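VAO-type flavoprotein oxidase VAO615 (Myceliophthora thermophila, PDB 6F72) binds FAD bicovalently and is probably a secreted oxidoreductase whose reduced flavin reacts rapidly with molecular oxygen, although no substrate has yet been identified. Local coordinates at residues Gly96-Gln101 against Gly161-Lys166; Lys153-Asp158 against Gly200-Glu205. One frame throughout, in Å; residues are numbered along the deposited sequence.

Contact 1. Residues Gly96-Gln101 against Gly161-Lys166. With FAD (flavin-adenine dinucleotide), chain E.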
ATOM      1  N   GLY A  96     -18.116  -3.243   0.786  1.00 25.30           N
ATOM      2  CA  GLY A  96     -17.959  -2.046  -0.027  1.00 24.77           C
ATOM      3  C   GLY A  96     -17.227  -0.897   0.632  1.00 24.31           C
ATOM      4  O   GLY A  96     -17.137   0.172   0.036  1.00 24.20           O
ATOM      5  N   ASP A  97     -16.706  -1.104   1.844  1.00 24.23           N
ATOM      6  CA  ASP A  97     -16.034  -0.024   2.581  1.00 23.95           C
ATOM      7  C   ASP A  97     -14.594   0.092   2.136  1.00 23.28           C
ATOM      8  O   ASP A  97     -13.989  -0.904   1.735  1.00 23.19           O
ATOM      9  CB  ASP A  97     -16.049  -0.240   4.098  1.00 24.44           C
ATOM     10  CG  ASP A  97     -17.212   0.447   4.784  1.00 25.02           C
ATOM     11  OD1 ASP A  97     -18.297  -0.171   4.841  1.00 25.40           O
ATOM     12  OD2 ASP A  97     -17.030   1.601   5.281  1.00 25.11           O
ATOM     13  N   VAL A  98     -14.055   1.309   2.212  1.00 22.83           N
ATOM     14  CA  VAL A  98     -12.602   1.512   2.142  1.00 22.32           C
ATOM     15  C   VAL A  98     -12.104   2.084   3.467  1.00 22.43           C
ATOM     16  O   VAL A  98     -12.917   2.570   4.274  1.00 22.80           O
ATOM     17  CB  VAL A  98     -12.153   2.330   0.905  1.00 21.88           C
ATOM     18  CG1 VAL A  98     -12.342   1.511  -0.360  1.00 21.67           C
ATOM     19  CG2 VAL A  98     -12.874   3.671   0.799  1.00 21.94           C
ATOM     20  N   LEU A  99     -10.796   2.019   3.709  1.00 22.11           N
ATOM     21  CA  LEU A  99     -10.234   2.513   4.964  1.00 22.29           C
ATOM     22  C   LEU A  99     -10.055   4.047   5.030  1.00 22.14           C
ATOM     23  O   LEU A  99      -9.959   4.626   6.129  1.00 22.51           O
ATOM     24  CB  LEU A  99      -8.914   1.802   5.290  1.00 22.39           C
ATOM     25  CG  LEU A  99      -8.796   0.317   5.654  1.00 22.67           C
ATOM     26  CD1 LEU A  99      -7.340   0.053   6.002  1.00 22.80           C
ATOM     27  CD2 LEU A  99      -9.653  -0.078   6.835  1.00 23.22           C
ATOM     28  N   SER A 100     -10.046   4.705   3.870  1.00 21.57           N
ATOM     29  CA  SER A 100      -9.758   6.143   3.819  1.00 21.34           C
ATOM     30  C   SER A 100     -10.931   7.033   4.220  1.00 21.46           C
ATOM     31  O   SER A 100     -11.945   7.111   3.503  1.00 21.36           O
ATOM     32  CB  SER A 100      -9.223   6.554   2.446  1.00 20.91           C
ATOM     33  OG  SER A 100      -9.240   7.959   2.293  1.00 20.92           O
ATOM     34  N   GLN A 101     -10.746   7.748   5.334  1.00 21.65           N
ATOM     35  CA  GLN A 101     -11.737   8.702   5.841  1.00 21.84           C
ATOM     36  C   GLN A 101     -11.995   9.795   4.806  1.00 21.57           C
ATOM     37  O   GLN A 101     -13.100  10.325   4.727  1.00 21.66           O
ATOM     38  CB  GLN A 101     -11.296   9.346   7.166  1.00 22.21           C
ATOM     39  CG  GLN A 101     -10.833   8.402   8.275  1.00 22.53           C
ATOM     40  CD  GLN A 101      -9.342   8.095   8.218  1.00 22.41           C
ATOM     41  OE1 GLN A 101      -8.726   8.161   7.159  1.00 21.93           O
ATOM     42  NE2 GLN A 101      -8.760   7.743   9.363  1.00 22.87           N
ATOM     43  N   GLY A 161      -7.695   6.196  -3.134  1.00 19.41           N
ATOM     44  CA  GLY A 161      -9.077   5.861  -3.475  1.00 19.63           C
ATOM     45  C   GLY A 161      -9.239   4.931  -4.672  1.00 19.71           C
ATOM     46  O   GLY A 161     -10.358   4.766  -5.196  1.00 19.91           O
ATOM     47  N   LYS A 162      -8.143   4.292  -5.082  1.00 19.62           N
ATOM     48  CA  LYS A 162      -8.125   3.469  -6.298  1.00 19.74           C
ATOM     49  C   LYS A 162      -8.992   2.187  -6.211  1.00 20.08           C
ATOM     50  O   LYS A 162      -9.259   1.538  -7.231  1.00 20.23           O
ATOM     51  CB  LYS A 162      -6.676   3.184  -6.728  1.00 19.50           C
ATOM     52  CG  LYS A 162      -5.882   4.459  -7.064  1.00 19.43           C
ATOM     53  CD  LYS A 162      -4.366   4.255  -7.025  1.00 19.34           C
ATOM     54  CE  LYS A 162      -3.876   3.188  -8.015  1.00 19.32           C
ATOM     55  NZ  LYS A 162      -2.445   2.856  -7.768  1.00 19.26           N
ATOM     56  N   SER A 163      -9.461   1.861  -5.004  1.00 21.76           N
ATOM     57  CA  SER A 163     -10.348   0.733  -4.791  1.00 21.94           C
ATOM     58  C   SER A 163     -11.818   1.080  -4.412  1.00 22.57           C
ATOM     59  O   SER A 163     -12.536   0.203  -3.952  1.00 22.73           O
ATOM     60  CB  SER A 163      -9.705  -0.257  -3.809  1.00 21.66           C
ATOM     61  OG  SER A 163      -9.487   0.326  -2.539  1.00 21.72           O
ATOM     62  N   THR A 164     -12.240   2.346  -4.570  1.00 23.04           N
ATOM     63  CA  THR A 164     -13.675   2.714  -4.654  1.00 23.70           C
ATOM     64  C   THR A 164     -14.005   3.389  -5.981  1.00 23.98           C
ATOM     65  O   THR A 164     -13.112   3.692  -6.781  1.00 23.82           O
ATOM     66  CB  THR A 164     -14.210   3.669  -3.547  1.00 24.22           C
ATOM     67  OG1 THR A 164     -13.196   4.582  -3.081  1.00 24.17           O
ATOM     68  CG2 THR A 164     -14.940   2.919  -2.401  1.00 24.43           C
ATOM     69  N   GLY A 165     -15.298   3.606  -6.201  1.00 24.55           N
ATOM     70  CA  GLY A 165     -15.809   4.362  -7.337  1.00 25.03           C
ATOM     71  C   GLY A 165     -17.322   4.473  -7.258  1.00 25.79           C
ATOM     72  O   GLY A 165     -18.019   3.465  -7.127  1.00 25.93           O
ATOM     73  N   LYS A 166     -17.818   5.710  -7.303  1.00 26.31           N
ATOM     74  CA  LYS A 166     -19.246   6.008  -7.320  1.00 27.04           C
ATOM     75  C   LYS A 166     -19.914   5.302  -8.506  1.00 27.21           C
ATOM     76  O   LYS A 166     -19.386   5.320  -9.621  1.00 26.95           O
ATOM     77  CB  LYS A 166     -19.447   7.530  -7.392  1.00 27.64           C
ATOM     78  CG  LYS A 166     -20.894   7.983  -7.491  1.00 28.66           C
ATOM     79  CD  LYS A 166     -21.012   9.478  -7.691  1.00 29.25           C
ATOM     80  CE  LYS A 166     -21.149  10.200  -6.360  1.00 29.68           C
ATOM     81  NZ  LYS A 166     -21.618  11.609  -6.527  1.00 30.50           N
TER
HETATM   82  PA  FAD E 601      -6.671  -2.146  -2.098  1.00 27.71           P
HETATM   83  O1A FAD E 601      -7.091  -0.723  -1.834  1.00 29.18           O
HETATM   84  O2A FAD E 601      -7.742  -3.193  -1.970  1.00 28.96           O
HETATM   85  O5B FAD E 601      -6.012  -2.210  -3.562  1.00 27.29           O
HETATM   86  C5B FAD E 601      -5.103  -1.211  -4.028  1.00 25.55           C
HETATM   87  C4B FAD E 601      -5.100  -1.125  -5.549  1.00 24.27           C
HETATM   88  O4B FAD E 601      -4.781  -2.404  -6.103  1.00 24.31           O
HETATM   89  C3B FAD E 601      -6.429  -0.722  -6.161  1.00 23.62           C
HETATM   90  O3B FAD E 601      -6.129   0.079  -7.311  1.00 22.80           O
HETATM   91  C2B FAD E 601      -7.063  -2.029  -6.607  1.00 23.16           C
HETATM   92  O2B FAD E 601      -7.914  -1.849  -7.742  1.00 22.94           O
HETATM   93  C1B FAD E 601      -5.848  -2.876  -6.944  1.00 23.87           C
HETATM   94  N9A FAD E 601      -6.012  -4.326  -6.685  1.00 23.54           N
HETATM   95  C8A FAD E 601      -5.952  -4.921  -5.474  1.00 23.37           C
HETATM   96  N7A FAD E 601      -6.099  -6.265  -5.592  1.00 23.09           N
HETATM   97  C5A FAD E 601      -6.247  -6.538  -6.899  1.00 23.16           C
HETATM   98  C6A FAD E 601      -6.446  -7.759  -7.710  1.00 22.71           C
HETATM   99  N6A FAD E 601      -6.525  -8.962  -7.100  1.00 22.98           N
HETATM  100  N1A FAD E 601      -6.560  -7.624  -9.051  1.00 22.39           N
HETATM  101  C2A FAD E 601      -6.490  -6.423  -9.665  1.00 23.03           C
HETATM  102  N3A FAD E 601      -6.301  -5.265  -8.984  1.00 23.47           N
HETATM  103  C4A FAD E 601      -6.177  -5.260  -7.624  1.00 23.16           C
HETATM  104  N1  FAD E 601       3.109  -0.253   1.400  1.00 30.38           N
HETATM  105  C2  FAD E 601       4.417  -0.605   1.482  1.00 30.63           C
HETATM  106  O2  FAD E 601       5.088  -0.701   0.427  1.00 30.15           O
HETATM  107  N3  FAD E 601       5.015  -0.852   2.669  1.00 31.27           N
HETATM  108  C4  FAD E 601       4.385  -0.762   3.851  1.00 30.35           C
HETATM  109  O4  FAD E 601       4.981  -0.997   4.926  1.00 30.68           O
HETATM  110  C4X FAD E 601       2.951  -0.394   3.840  1.00 29.87           C
HETATM  111  N5  FAD E 601       2.237  -0.295   4.982  1.00 29.64           N
HETATM  112  C5X FAD E 601       0.917   0.050   4.970  1.00 28.29           C
HETATM  113  C6  FAD E 601       0.188   0.144   6.176  1.00 25.79           C
HETATM  114  C7  FAD E 601      -1.178   0.499   6.131  1.00 25.45           C
HETATM  115  C7M FAD E 601      -1.941   0.603   7.439  1.00 26.35           C
HETATM  116  C8  FAD E 601      -1.856   0.761   4.809  1.00 24.56           C
HETATM  117  C8M FAD E 601      -3.341   1.053   4.648  1.00 20.20           C
HETATM  118  C9  FAD E 601      -1.118   0.661   3.634  1.00 26.36           C
HETATM  119  C9A FAD E 601       0.238   0.319   3.658  1.00 27.54           C
HETATM  120  N10 FAD E 601       0.968   0.201   2.451  1.00 28.38           N
HETATM  121  C10 FAD E 601       2.337  -0.137   2.511  1.00 29.56           C
HETATM  122  C1' FAD E 601       0.327   0.511   1.176  1.00 27.94           C
HETATM  123  C2' FAD E 601      -0.047  -0.616   0.260  1.00 27.79           C
HETATM  124  O2' FAD E 601       1.152  -1.109  -0.331  1.00 29.04           O
HETATM  125  C3' FAD E 601      -0.952   0.010  -0.795  1.00 26.83           C
HETATM  126  O3' FAD E 601      -1.990   0.804  -0.181  1.00 27.33           O
HETATM  127  C4' FAD E 601      -1.569  -1.050  -1.694  1.00 25.74           C
HETATM  128  O4' FAD E 601      -2.208  -0.418  -2.804  1.00 24.49           O
HETATM  129  C5' FAD E 601      -2.526  -1.960  -0.923  1.00 26.27           C
HETATM  130  O5' FAD E 601      -3.173  -2.880  -1.788  1.00 27.08           O
HETATM  131  P   FAD E 601      -4.440  -3.711  -1.254  1.00 26.78           P
HETATM  132  O1P FAD E 601      -4.098  -4.305   0.083  1.00 24.13           O
HETATM  133  O2P FAD E 601      -4.878  -4.568  -2.419  1.00 27.14           O
HETATM  134  O3P FAD E 601      -5.526  -2.534  -1.041  1.00 27.06           O
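V98 holds CG1 beside its backbone N (chi1 -70°), which directs both methyls at T164, and S163 places OG between its N and carbonyl carbon (chi1 62°), within reach of the FAD pyrophosphate. The meeting of V98 and T164 is chiefly methyl on methyl, with the hydroxyls of S163 and T164 at its margin: V98 CG1 lies 3.6 Å from T164 CG2, and V98 CG2 packs on the same methyl at 3.9 Å. The two side chains cross obliquely. V98 CG1 also reaches along the turn to S163 OG, at 3.8 Å, so one branch of the valine covers two successive residues of 161-166. No hydrogen bond joins the two segments.

Residues G161-T164 form a type I beta turn, closed by T164 N to G161 O at 3.1 Å. From its third residue S163 OG donates to FAD O1A at 2.7 Å. One residue earlier, FAD O3B, on the adenosine ribose, gives a weak bond to the backbone O of K162 (3.5 Å). Were V98 cut back to an alanine, T164 CG2 would be likely to lose both methyls that pack on it, leaving a gap beside S163. The chemistry thus divides: buried methyls pack one side of the turn against the loop after helix 89-92, while hydroxyl and carbonyl groups face the adenosine ribose and the phosphate next to it.

Contact 2. Residues Lys153-Asp158 against Gly200-Glu205. With FAD (flavin-adenine dinucleotide), chain E.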
ATOM      1  N   LYS A 153     -11.487  -4.178  -5.535  1.00 20.67           N
ATOM      2  CA  LYS A 153     -11.156  -3.941  -4.135  1.00 20.79           C
ATOM      3  C   LYS A 153     -10.736  -5.217  -3.451  1.00 21.00           C
ATOM      4  O   LYS A 153     -11.417  -6.231  -3.538  1.00 21.30           O
ATOM      5  CB  LYS A 153     -12.324  -3.276  -3.348  1.00 21.11           C
ATOM      6  CG  LYS A 153     -11.878  -2.838  -1.951  1.00 21.22           C
ATOM      7  CD  LYS A 153     -12.980  -2.500  -0.968  1.00 21.70           C
ATOM      8  CE  LYS A 153     -13.473  -3.735  -0.242  1.00 22.22           C
ATOM      9  NZ  LYS A 153     -13.908  -3.438   1.149  1.00 22.49           N
ATOM     10  N   ASN A 154      -9.627  -5.130  -2.732  1.00 20.99           N
ATOM     11  CA  ASN A 154      -9.069  -6.252  -2.019  1.00 21.32           C
ATOM     12  C   ASN A 154      -9.250  -6.044  -0.518  1.00 21.68           C
ATOM     13  O   ASN A 154     -10.025  -6.771   0.107  1.00 22.08           O
ATOM     14  CB  ASN A 154      -7.603  -6.469  -2.439  1.00 21.11           C
ATOM     15  CG  ASN A 154      -6.896  -7.523  -1.611  1.00 21.38           C
ATOM     16  OD1 ASN A 154      -7.527  -8.416  -1.043  1.00 21.78           O
ATOM     17  ND2 ASN A 154      -5.575  -7.426  -1.542  1.00 21.28           N
ATOM     18  N   THR A 155      -8.549  -5.060   0.039  1.00 21.69           N
ATOM     19  CA  THR A 155      -8.576  -4.719   1.471  1.00 22.10           C
ATOM     20  C   THR A 155      -9.190  -3.317   1.736  1.00 22.12           C
ATOM     21  O   THR A 155      -9.609  -3.018   2.864  1.00 22.36           O
ATOM     22  CB  THR A 155      -7.146  -4.720   2.094  1.00 22.21           C
ATOM     23  OG1 THR A 155      -6.344  -3.702   1.475  1.00 21.82           O
ATOM     24  CG2 THR A 155      -6.445  -6.060   1.931  1.00 22.34           C
ATOM     25  N   GLY A 156      -9.215  -2.475   0.701  1.00 21.91           N
ATOM     26  CA  GLY A 156      -9.579  -1.062   0.813  1.00 22.03           C
ATOM     27  C   GLY A 156      -8.540  -0.131   1.443  1.00 22.25           C
ATOM     28  O   GLY A 156      -8.872   1.001   1.849  1.00 22.22           O
ATOM     29  N   HIS A 157      -7.288  -0.589   1.517  1.00 22.52           N
ATOM     30  CA  HIS A 157      -6.194   0.206   2.061  1.00 22.75           C
ATOM     31  C   HIS A 157      -5.794   1.399   1.218  1.00 21.89           C
ATOM     32  O   HIS A 157      -5.106   2.267   1.738  1.00 21.86           O
ATOM     33  CB  HIS A 157      -4.948  -0.633   2.231  1.00 23.92           C
ATOM     34  CG  HIS A 157      -4.638  -0.984   3.645  1.00 25.38           C
ATOM     35  ND1 HIS A 157      -3.962  -0.135   4.513  1.00 27.56           N
ATOM     36  CD2 HIS A 157      -4.874  -2.133   4.323  1.00 26.02           C
ATOM     37  CE1 HIS A 157      -3.838  -0.765   5.674  1.00 26.97           C
ATOM     38  NE2 HIS A 157      -4.363  -1.974   5.578  1.00 26.78           N
ATOM     39  N   ASP A 158      -6.214   1.458  -0.048  1.00 21.03           N
ATOM     40  CA  ASP A 158      -5.621   2.425  -0.988  1.00 20.49           C
ATOM     41  C   ASP A 158      -5.721   3.891  -0.593  1.00 20.35           C
ATOM     42  O   ASP A 158      -6.821   4.433  -0.480  1.00 20.18           O
ATOM     43  CB  ASP A 158      -6.110   2.278  -2.424  1.00 20.12           C
ATOM     44  CG  ASP A 158      -5.155   2.946  -3.415  1.00 19.91           C
ATOM     45  OD1 ASP A 158      -4.098   2.347  -3.747  1.00 19.66           O
ATOM     46  OD2 ASP A 158      -5.468   4.083  -3.832  1.00 19.77           O
ATOM     47  N   GLY A 200      -6.798 -12.346  -2.070  1.00 21.92           N
ATOM     48  CA  GLY A 200      -7.227 -11.734  -0.808  1.00 22.07           C
ATOM     49  C   GLY A 200      -6.313 -12.013   0.373  1.00 22.18           C
ATOM     50  O   GLY A 200      -6.587 -11.550   1.474  1.00 22.21           O
ATOM     51  N   VAL A 201      -5.231 -12.764   0.161  1.00 22.20           N
ATOM     52  CA  VAL A 201      -4.287 -13.078   1.251  1.00 22.54           C
ATOM     53  C   VAL A 201      -3.640 -11.776   1.767  1.00 22.51           C
ATOM     54  O   VAL A 201      -3.090 -10.983   0.987  1.00 22.13           O
ATOM     55  CB  VAL A 201      -3.217 -14.140   0.850  1.00 22.52           C
ATOM     56  CG1 VAL A 201      -2.204 -14.374   1.973  1.00 22.60           C
ATOM     57  CG2 VAL A 201      -3.881 -15.466   0.485  1.00 22.91           C
ATOM     58  N   GLU A 202      -3.759 -11.564   3.076  1.00 23.12           N
ATOM     59  CA  GLU A 202      -3.230 -10.367   3.741  1.00 23.39           C
ATOM     60  C   GLU A 202      -1.892 -10.681   4.392  1.00 23.77           C
ATOM     61  O   GLU A 202      -1.570 -11.849   4.603  1.00 24.38           O
ATOM     62  CB  GLU A 202      -4.242  -9.834   4.772  1.00 23.66           C
ATOM     63  CG  GLU A 202      -5.531  -9.340   4.138  1.00 23.63           C
ATOM     64  CD  GLU A 202      -6.571  -8.944   5.152  1.00 24.06           C
ATOM     65  OE1 GLU A 202      -6.520  -7.795   5.640  1.00 24.00           O
ATOM     66  OE2 GLU A 202      -7.443  -9.785   5.462  1.00 24.48           O
ATOM     67  N   GLY A 203      -1.109  -9.651   4.681  1.00 23.98           N
ATOM     68  CA  GLY A 203       0.231  -9.803   5.256  1.00 24.55           C
ATOM     69  C   GLY A 203       0.337 -10.818   6.375  1.00 25.32           C
ATOM     70  O   GLY A 203       1.205 -11.693   6.319  1.00 25.53           O
ATOM     71  N   PHE A 204      -0.577 -10.732   7.347  1.00 25.99           N
ATOM     72  CA  PHE A 204      -0.621 -11.646   8.510  1.00 26.93           C
ATOM     73  C   PHE A 204      -0.888 -13.116   8.161  1.00 27.28           C
ATOM     74  O   PHE A 204      -0.373 -14.018   8.830  1.00 27.71           O
ATOM     75  CB  PHE A 204      -1.591 -11.140   9.594  1.00 27.41           C
ATOM     76  CG  PHE A 204      -3.062 -11.249   9.232  1.00 27.68           C
ATOM     77  CD1 PHE A 204      -3.717 -10.209   8.550  1.00 27.48           C
ATOM     78  CD2 PHE A 204      -3.809 -12.368   9.616  1.00 28.17           C
ATOM     79  CE1 PHE A 204      -5.076 -10.300   8.241  1.00 27.68           C
ATOM     80  CE2 PHE A 204      -5.167 -12.464   9.308  1.00 28.50           C
ATOM     81  CZ  PHE A 204      -5.802 -11.433   8.617  1.00 28.21           C
ATOM     82  N   GLU A 205      -1.694 -13.331   7.121  1.00 27.29           N
ATOM     83  CA  GLU A 205      -1.957 -14.654   6.579  1.00 27.83           C
ATOM     84  C   GLU A 205      -0.723 -15.201   5.855  1.00 27.86           C
ATOM     85  O   GLU A 205      -0.314 -16.347   6.099  1.00 28.33           O
ATOM     86  CB  GLU A 205      -3.202 -14.623   5.678  1.00 27.92           C
ATOM     87  CG  GLU A 205      -4.509 -14.603   6.478  1.00 28.49           C
ATOM     88  CD  GLU A 205      -5.689 -13.974   5.749  1.00 28.50           C
ATOM     89  OE1 GLU A 205      -5.493 -13.293   4.716  1.00 28.33           O
ATOM     90  OE2 GLU A 205      -6.828 -14.162   6.220  1.00 28.82           O
TER
HETATM   91  PA  FAD E 601      -6.671  -2.146  -2.098  1.00 27.71           P
HETATM   92  O1A FAD E 601      -7.091  -0.723  -1.834  1.00 29.18           O
HETATM   93  O2A FAD E 601      -7.742  -3.193  -1.970  1.00 28.96           O
HETATM   94  O5B FAD E 601      -6.012  -2.210  -3.562  1.00 27.29           O
HETATM   95  C5B FAD E 601      -5.103  -1.211  -4.028  1.00 25.55           C
HETATM   96  C4B FAD E 601      -5.100  -1.125  -5.549  1.00 24.27           C
HETATM   97  O4B FAD E 601      -4.781  -2.404  -6.103  1.00 24.31           O
HETATM   98  C3B FAD E 601      -6.429  -0.722  -6.161  1.00 23.62           C
HETATM   99  O3B FAD E 601      -6.129   0.079  -7.311  1.00 22.80           O
HETATM  100  C2B FAD E 601      -7.063  -2.029  -6.607  1.00 23.16           C
HETATM  101  O2B FAD E 601      -7.914  -1.849  -7.742  1.00 22.94           O
HETATM  102  C1B FAD E 601      -5.848  -2.876  -6.944  1.00 23.87           C
HETATM  103  N9A FAD E 601      -6.012  -4.326  -6.685  1.00 23.54           N
HETATM  104  C8A FAD E 601      -5.952  -4.921  -5.474  1.00 23.37           C
HETATM  105  N7A FAD E 601      -6.099  -6.265  -5.592  1.00 23.09           N
HETATM  106  C5A FAD E 601      -6.247  -6.538  -6.899  1.00 23.16           C
HETATM  107  C6A FAD E 601      -6.446  -7.759  -7.710  1.00 22.71           C
HETATM  108  N6A FAD E 601      -6.525  -8.962  -7.100  1.00 22.98           N
HETATM  109  N1A FAD E 601      -6.560  -7.624  -9.051  1.00 22.39           N
HETATM  110  C2A FAD E 601      -6.490  -6.423  -9.665  1.00 23.03           C
HETATM  111  N3A FAD E 601      -6.301  -5.265  -8.984  1.00 23.47           N
HETATM  112  C4A FAD E 601      -6.177  -5.260  -7.624  1.00 23.16           C
HETATM  113  N1  FAD E 601       3.109  -0.253   1.400  1.00 30.38           N
HETATM  114  C2  FAD E 601       4.417  -0.605   1.482  1.00 30.63           C
HETATM  115  O2  FAD E 601       5.088  -0.701   0.427  1.00 30.15           O
HETATM  116  N3  FAD E 601       5.015  -0.852   2.669  1.00 31.27           N
HETATM  117  C4  FAD E 601       4.385  -0.762   3.851  1.00 30.35           C
HETATM  118  O4  FAD E 601       4.981  -0.997   4.926  1.00 30.68           O
HETATM  119  C4X FAD E 601       2.951  -0.394   3.840  1.00 29.87           C
HETATM  120  N5  FAD E 601       2.237  -0.295   4.982  1.00 29.64           N
HETATM  121  C5X FAD E 601       0.917   0.050   4.970  1.00 28.29           C
HETATM  122  C6  FAD E 601       0.188   0.144   6.176  1.00 25.79           C
HETATM  123  C7  FAD E 601      -1.178   0.499   6.131  1.00 25.45           C
HETATM  124  C7M FAD E 601      -1.941   0.603   7.439  1.00 26.35           C
HETATM  125  C8  FAD E 601      -1.856   0.761   4.809  1.00 24.56           C
HETATM  126  C8M FAD E 601      -3.341   1.053   4.648  1.00 20.20           C
HETATM  127  C9  FAD E 601      -1.118   0.661   3.634  1.00 26.36           C
HETATM  128  C9A FAD E 601       0.238   0.319   3.658  1.00 27.54           C
HETATM  129  N10 FAD E 601       0.968   0.201   2.451  1.00 28.38           N
HETATM  130  C10 FAD E 601       2.337  -0.137   2.511  1.00 29.56           C
HETATM  131  C1' FAD E 601       0.327   0.511   1.176  1.00 27.94           C
HETATM  132  C2' FAD E 601      -0.047  -0.616   0.260  1.00 27.79           C
HETATM  133  O2' FAD E 601       1.152  -1.109  -0.331  1.00 29.04           O
HETATM  134  C3' FAD E 601      -0.952   0.010  -0.795  1.00 26.83           C
HETATM  135  O3' FAD E 601      -1.990   0.804  -0.181  1.00 27.33           O
HETATM  136  C4' FAD E 601      -1.569  -1.050  -1.694  1.00 25.74           C
HETATM  137  O4' FAD E 601      -2.208  -0.418  -2.804  1.00 24.49           O
HETATM  138  C5' FAD E 601      -2.526  -1.960  -0.923  1.00 26.27           C
HETATM  139  O5' FAD E 601      -3.173  -2.880  -1.788  1.00 27.08           O
HETATM  140  P   FAD E 601      -4.440  -3.711  -1.254  1.00 26.78           P
HETATM  141  O1P FAD E 601      -4.098  -4.305   0.083  1.00 24.13           O
HETATM  142  O2P FAD E 601      -4.878  -4.568  -2.419  1.00 27.14           O
HETATM  143  O3P FAD E 601      -5.526  -2.534  -1.041  1.00 27.06           O
HETATM  144  O   HOH W   1      -7.893  -9.104   1.481  1.00 19.19           O
HETATM  145  O   HOH W   2      -3.697  -9.682  -1.263  1.00 19.85           O
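The pyrophosphate-binding loop of the PCMH-type FAD domain, residues 153-158, lies against G200-E205, which carries the start of helix 203-212. N154 OD1 touches G200 CA at 3.3 Å, and T155 CG2 meets E202 CG at 4.1 Å, the latter two side chains running alongside one another and pointing opposite ways. No direct hydrogen bond crosses the contact; water takes that role. One water lies within hydrogen-bonding distance of both N154 OD1 and G200 O, though it has more acceptors around it than protons; G200 O also receives K177 NZ. A second accepts from N154 ND2 while donating to V201 O at 2.7 Å.

With CG anti to its backbone N (chi1 173°), N154 sends its amide between the cofactor and G200-V201, and ND2 also donates to FAD O2P at 3.1 Å. The successive backbone N-H groups of N154, T155 and G156 converge on FAD O2A, three bonds gripping one phosphate oxygen, while D158 N serves O1A on the same phosphorus at 3.0 Å. This would probably help to offset the phosphate charge. T155 OG1 lies 2.7 Å from FAD O1P and 2.9 Å from O3P, and its single proton could serve either. The same oxygen accepts from H157 N, an ST turn that helps shape the chain leading to H157, whose ND1 is covalently joined to FAD C8M, one half of the bicovalent linkage.

At the N-cap position, E202 N donates to E205 OE1 at 2.9 Å, nearly along its C-O axis. K177 makes salt bridges to E202 OE2 and E205 OE1. The loop runs on from K153, last residue of strand 150-153, whereas G200-E202 leads from strand 193-198 into helix 203-212; helix 89-92 packs on E202 through I89 and V92.

In the fold
Contacts 1 and 2 have centres 13 Å apart, and their segments alternate along the chain: 96-101, 153-158, 161-166, then 200-205. They touch directly. D97 O lies 2.6 Å from K153 NZ and L99 N 2.9 Å from G156 O, both probable hydrogen bonds, so the 96-101 loop backs the pyrophosphate loop. The L99 side chain also packs against H157, next to the flavin attachment. Both contacts serve the same phosphate, O1A receiving S163 OG from contact 1 and D158 N from contact 2. D158 OD2 accepts from K162 N, a bond within the single connection that supplies one segment to each contact, while C222 provides the second covalent link to FAD.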